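Local coordinates for protein angiotensin-converting enzyme (Anopheles gambiae, PDB 6S1Y) that probably cleaves peptides as a zinc-dependent metallopeptidase of the angiotensin-converting enzyme family, at residues A[415-418]-A[419-423]; A[579-582]-A[583-586]. All coordinates share one frame; numbering follows the deposited sequence.

Contact 1 (A[415-418]-A[419-423]); sequences QVKI and NQFYR
The first turns of alpha helix 414-429 carry this contact, in which Phe-421 lies back along the helix over the carbonyl of Lys-417. Four successive i to i+4 backbone hydrogen bonds tie the turns together, from Asn-419 N to Gln-415 O through to Tyr-422 N to Ile-418 O, the last at 2.7 Å. Phe-421 N donates to Lys-417 O at 2.8 Å, almost straight. The same oxygen sits above one face of the Phe-421 ring, toward its rim, 3.1 Å from Phe-421 CG. With CG beside its own backbone N (chi1 -59°), the ring is carried back toward the preceding turn. There Ile-418 CD1 comes obliquely to within 4.2 Å of Phe-421 CD2, while Lys-417 CB approaches Phe-421 CZ at the same distance; the amino group of Lys-417 turns off to Glu-414 in a salt bridge. The buried amide of Asn-419 is gripped from outside the helix: OD1 bonds to Thr-265 OG1, and ND2 to the carbonyls of Phe-267 and Lys-271. Tyr-422 reaches helix 203-233, packing on Leu-221 and Val-225, whereas Ile-418 and Phe-421 face helix 577-590.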
loop_
_atom_site.group_PDB
_atom_site.type_symbol
_atom_site.label_atom_id
_atom_site.label_comp_id
_atom_site.label_asym_id
_atom_site.label_seq_id
_atom_site.Cartn_x
_atom_site.Cartn_y
_atom_site.Cartn_z
ATOM N N GLN A 415 25.519 11.400 -14.664
ATOM C CA GLN A 415 25.603 10.974 -13.270
ATOM C C GLN A 415 24.410 11.457 -12.463
ATOM O O GLN A 415 23.903 10.724 -11.593
ATOM C CB GLN A 415 26.888 11.464 -12.627
ATOM C CG GLN A 415 28.106 10.735 -13.147
ATOM C CD GLN A 415 28.517 11.220 -14.525
ATOM O OE1 GLN A 415 28.519 12.413 -14.790
ATOM N NE2 GLN A 415 28.836 10.295 -15.408
ATOM N N VAL A 416 23.952 12.677 -12.726
ATOM C CA VAL A 416 22.697 13.124 -12.144
ATOM C C VAL A 416 21.585 12.156 -12.529
ATOM O O VAL A 416 20.736 11.796 -11.705
ATOM C CB VAL A 416 22.391 14.572 -12.571
ATOM C CG1 VAL A 416 21.074 15.031 -11.988
ATOM C CG2 VAL A 416 23.521 15.493 -12.126
ATOM N N LYS A 417 21.601 11.674 -13.764
ATOM C CA LYS A 417 20.552 10.744 -14.161
ATOM C C LYS A 417 20.664 9.404 -13.422
ATOM O O LYS A 417 19.628 8.811 -13.076
ATOM C CB LYS A 417 20.570 10.577 -15.672
ATOM C CG LYS A 417 19.739 11.657 -16.349
ATOM C CD LYS A 417 20.111 11.866 -17.808
ATOM C CE LYS A 417 20.048 10.584 -18.617
ATOM N NZ LYS A 417 19.988 10.890 -20.092
ATOM N N ILE A 418 21.884 8.932 -13.132
ATOM C CA ILE A 418 22.036 7.714 -12.335
ATOM C C ILE A 418 21.522 7.938 -10.907
ATOM O O ILE A 418 20.753 7.130 -10.381
ATOM C CB ILE A 418 23.508 7.247 -12.352
ATOM C CG1 ILE A 418 23.982 6.945 -13.790
ATOM C CG2 ILE A 418 23.698 6.017 -11.500
ATOM C CD1 ILE A 418 23.206 5.855 -14.495
ATOM N N ASN A 419 21.920 9.049 -10.264
ATOM C CA ASN A 419 21.383 9.354 -8.940
ATOM C C ASN A 419 19.858 9.309 -8.946
ATOM O O ASN A 419 19.233 8.836 -7.983
ATOM C CB ASN A 419 21.815 10.735 -8.442
ATOM C CG ASN A 419 23.243 10.775 -7.947
ATOM O OD1 ASN A 419 23.838 9.739 -7.637
ATOM N ND2 ASN A 419 23.809 11.978 -7.861
ATOM N N GLN A 420 19.247 9.815 -10.018
ATOM C CA GLN A 420 17.794 9.826 -10.146
ATOM C C GLN A 420 17.239 8.418 -10.300
ATOM O O GLN A 420 16.328 8.016 -9.564
ATOM C CB GLN A 420 17.404 10.698 -11.346
ATOM C CG GLN A 420 15.911 10.723 -11.663
ATOM C CD GLN A 420 15.609 11.307 -13.040
ATOM O OE1 GLN A 420 16.472 11.916 -13.691
ATOM N NE2 GLN A 420 14.378 11.116 -13.493
ATOM N N PHE A 421 17.773 7.649 -11.254
ATOM C CA PHE A 421 17.333 6.264 -11.432
ATOM C C PHE A 421 17.528 5.456 -10.150
ATOM O O PHE A 421 16.705 4.598 -9.796
ATOM C CB PHE A 421 18.115 5.593 -12.573
ATOM C CG PHE A 421 17.994 6.274 -13.915
ATOM C CD1 PHE A 421 16.902 7.078 -14.232
ATOM C CD2 PHE A 421 18.991 6.113 -14.864
ATOM C CE1 PHE A 421 16.815 7.725 -15.492
ATOM C CE2 PHE A 421 18.916 6.739 -16.124
ATOM C CZ PHE A 421 17.826 7.538 -16.439
ATOM N N TYR A 422 18.645 5.687 -9.463
ATOM C CA TYR A 422 18.939 4.966 -8.233
ATOM C C TYR A 422 17.889 5.253 -7.178
ATOM O O TYR A 422 17.291 4.331 -6.612
ATOM C CB TYR A 422 20.321 5.359 -7.733
ATOM C CG TYR A 422 20.727 4.682 -6.470
ATOM C CD1 TYR A 422 21.080 3.318 -6.471
ATOM C CD2 TYR A 422 20.760 5.376 -5.259
ATOM C CE1 TYR A 422 21.457 2.676 -5.302
ATOM C CE2 TYR A 422 21.158 4.746 -4.084
ATOM C CZ TYR A 422 21.496 3.392 -4.114
ATOM O OH TYR A 422 21.876 2.745 -2.971
ATOM N N ARG A 423 17.647 6.530 -6.897
ATOM C CA ARG A 423 16.606 6.878 -5.946
ATOM C C ARG A 423 15.301 6.173 -6.292
ATOM O O ARG A 423 14.655 5.579 -5.418
ATOM C CB ARG A 423 16.396 8.396 -5.909
ATOM C CG ARG A 423 15.188 8.792 -5.029
ATOM C CD ARG A 423 15.090 10.288 -4.776
ATOM N NE ARG A 423 16.075 10.705 -3.783
ATOM C CZ ARG A 423 15.897 10.605 -2.468
ATOM N NH1 ARG A 423 14.762 10.128 -1.978
ATOM N NH2 ARG A 423 16.859 10.998 -1.643
#

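Contact 2 (A[579-582]-A[583-586]); sequences LYQW and LLEE
Leu-583 N donates to Leu-579 O at 2.9 Å, the first of four i to i+4 bonds that run the two segments together as one alpha-helical stretch of 577-590. The bond from Glu-585 N to Gln-581 O is stretched to 3.5 Å and weak, but Glu-586 N to Trp-582 O returns to 2.9 Å. Side chains one turn apart pair along the same spacing. Leu-584 CD1 stands over a face of the Tyr-580 ring in a CH-pi contact, 3.8 Å from the ring centroid and 15° off its normal. A second CH-pi contact forms at Trp-582: Glu-586 CB lies 3.9 Å from the centroid of the six-membered ring, and Glu-586 CG lies 3.5 Å from Trp-582 CH2. The indole, its CG anti to the backbone N (chi1 -172°), extends forward along the helix, where the glutamate runs beside it with the carboxylate plane only 14° from that of the ring. Glu-586 OE2 is hydrogen-bonded to a bound PEG, probably from the crystallisation liquor. On the buried side Leu-583 CD1 meets Leu-579 CG at 3.8 Å, and Leu-583 CD2 crosses to Trp-582 CE3. With Leu-579 and Leu-583 buried and Gln-581 and Glu-585 exposed, this is an amphipathic helix at the periphery of the largely helical peptidase fold, packed on helix 203-233 through Leu-583 and Tyr-580.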
loop_
_atom_site.group_PDB
_atom_site.type_symbol
_atom_site.label_atom_id
_atom_site.label_comp_id
_atom_site.label_asym_id
_atom_site.label_seq_id
_atom_site.Cartn_x
_atom_site.Cartn_y
_atom_site.Cartn_z
ATOM N N LEU A 579 18.766 1.816 -15.147
ATOM C CA LEU A 579 19.391 1.519 -13.868
ATOM C C LEU A 579 19.975 0.109 -13.870
ATOM O O LEU A 579 21.110 -0.105 -13.429
ATOM C CB LEU A 579 18.379 1.674 -12.732
ATOM C CG LEU A 579 18.896 1.295 -11.337
ATOM C CD1 LEU A 579 20.014 2.268 -10.933
ATOM C CD2 LEU A 579 17.780 1.282 -10.282
ATOM N N TYR A 580 19.204 -0.862 -14.372
ATOM C CA TYR A 580 19.666 -2.248 -14.437
ATOM C C TYR A 580 20.980 -2.366 -15.191
ATOM O O TYR A 580 21.879 -3.092 -14.749
ATOM C CB TYR A 580 18.603 -3.112 -15.115
ATOM C CG TYR A 580 18.929 -4.586 -15.231
ATOM C CD1 TYR A 580 19.451 -5.291 -14.159
ATOM C CD2 TYR A 580 18.661 -5.296 -16.410
ATOM C CE1 TYR A 580 19.725 -6.659 -14.253
ATOM C CE2 TYR A 580 18.929 -6.676 -16.509
ATOM C CZ TYR A 580 19.459 -7.349 -15.426
ATOM O OH TYR A 580 19.735 -8.706 -15.528
ATOM N N GLN A 581 21.103 -1.685 -16.341
ATOM C CA GLN A 581 22.333 -1.772 -17.124
ATOM C C GLN A 581 23.499 -1.163 -16.356
ATOM O O GLN A 581 24.612 -1.688 -16.384
ATOM C CB GLN A 581 22.180 -1.085 -18.477
ATOM C CG GLN A 581 21.072 -1.626 -19.348
ATOM C CD GLN A 581 21.209 -3.132 -19.636
ATOM O OE1 GLN A 581 22.314 -3.659 -19.802
ATOM N NE2 GLN A 581 20.078 -3.823 -19.684
ATOM N N TRP A 582 23.257 -0.074 -15.638
ATOM C CA TRP A 582 24.342 0.566 -14.912
ATOM C C TRP A 582 24.810 -0.308 -13.755
ATOM O O TRP A 582 26.011 -0.476 -13.548
ATOM C CB TRP A 582 23.907 1.940 -14.415
ATOM C CG TRP A 582 25.032 2.703 -13.831
ATOM C CD1 TRP A 582 25.945 3.465 -14.499
ATOM C CD2 TRP A 582 25.389 2.765 -12.447
ATOM N NE1 TRP A 582 26.829 4.021 -13.610
ATOM C CE2 TRP A 582 26.517 3.591 -12.345
ATOM C CE3 TRP A 582 24.850 2.216 -11.289
ATOM C CZ2 TRP A 582 27.122 3.878 -11.125
ATOM C CZ3 TRP A 582 25.443 2.511 -10.085
ATOM C CH2 TRP A 582 26.565 3.336 -10.011
ATOM N N LEU A 583 23.874 -0.918 -13.029
ATOM C CA LEU A 583 24.242 -1.764 -11.898
ATOM C C LEU A 583 25.024 -2.991 -12.344
ATOM O O LEU A 583 26.008 -3.369 -11.698
ATOM C CB LEU A 583 22.992 -2.185 -11.139
ATOM C CG LEU A 583 22.228 -1.077 -10.393
ATOM C CD1 LEU A 583 20.856 -1.591 -9.954
ATOM C CD2 LEU A 583 23.035 -0.597 -9.203
ATOM N N LEU A 584 24.591 -3.644 -13.434
ATOM C CA LEU A 584 25.294 -4.827 -13.929
ATOM C C LEU A 584 26.778 -4.543 -14.097
ATOM O O LEU A 584 27.632 -5.343 -13.697
ATOM C CB LEU A 584 24.720 -5.287 -15.276
ATOM C CG LEU A 584 23.441 -6.107 -15.221
ATOM C CD1 LEU A 584 22.798 -6.224 -16.613
ATOM C CD2 LEU A 584 23.730 -7.482 -14.643
ATOM N N GLU A 585 27.101 -3.411 -14.716
ATOM C CA GLU A 585 28.497 -3.055 -14.943
ATOM C C GLU A 585 29.174 -2.588 -13.658
ATOM O O GLU A 585 30.318 -2.970 -13.391
ATOM C CB GLU A 585 28.583 -1.981 -16.032
ATOM C CG GLU A 585 30.014 -1.599 -16.425
ATOM C CD GLU A 585 30.855 -2.796 -16.895
ATOM O OE1 GLU A 585 32.095 -2.729 -16.727
ATOM O OE2 GLU A 585 30.281 -3.789 -17.425
ATOM N N GLU A 586 28.484 -1.784 -12.839
ATOM C CA GLU A 586 29.138 -1.202 -11.666
ATOM C C GLU A 586 29.401 -2.259 -10.593
ATOM O O GLU A 586 30.460 -2.243 -9.960
ATOM C CB GLU A 586 28.299 -0.048 -11.110
ATOM C CG GLU A 586 28.925 0.700 -9.935
ATOM C CD GLU A 586 30.068 1.635 -10.316
ATOM O OE1 GLU A 586 30.599 2.278 -9.382
ATOM O OE2 GLU A 586 30.419 1.766 -11.516
#

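Overall arrangement
Contacts 1 and 2 belong to helices far apart in sequence, 414-429 and 577-590, that pack against each other with the contact centres about 12 Å apart. They touch by packing: Ile-418 CD1 reaches Trp-582 CD1 at 3.6 Å, and the methyl Leu-579 CD2 lies 3.5 Å from the backbone oxygen Phe-421 O. Helix 203-233 touches side chains of both, so three helices share this packing. Both contacts are peripheral: the centres of contacts 1 and 2 lie about 25 and 28 Å from the centre of the chain. Neither includes a residue of the zinc site (His-357, His-361 and Glu-385) or of the pocket holding the glutamyl ligand.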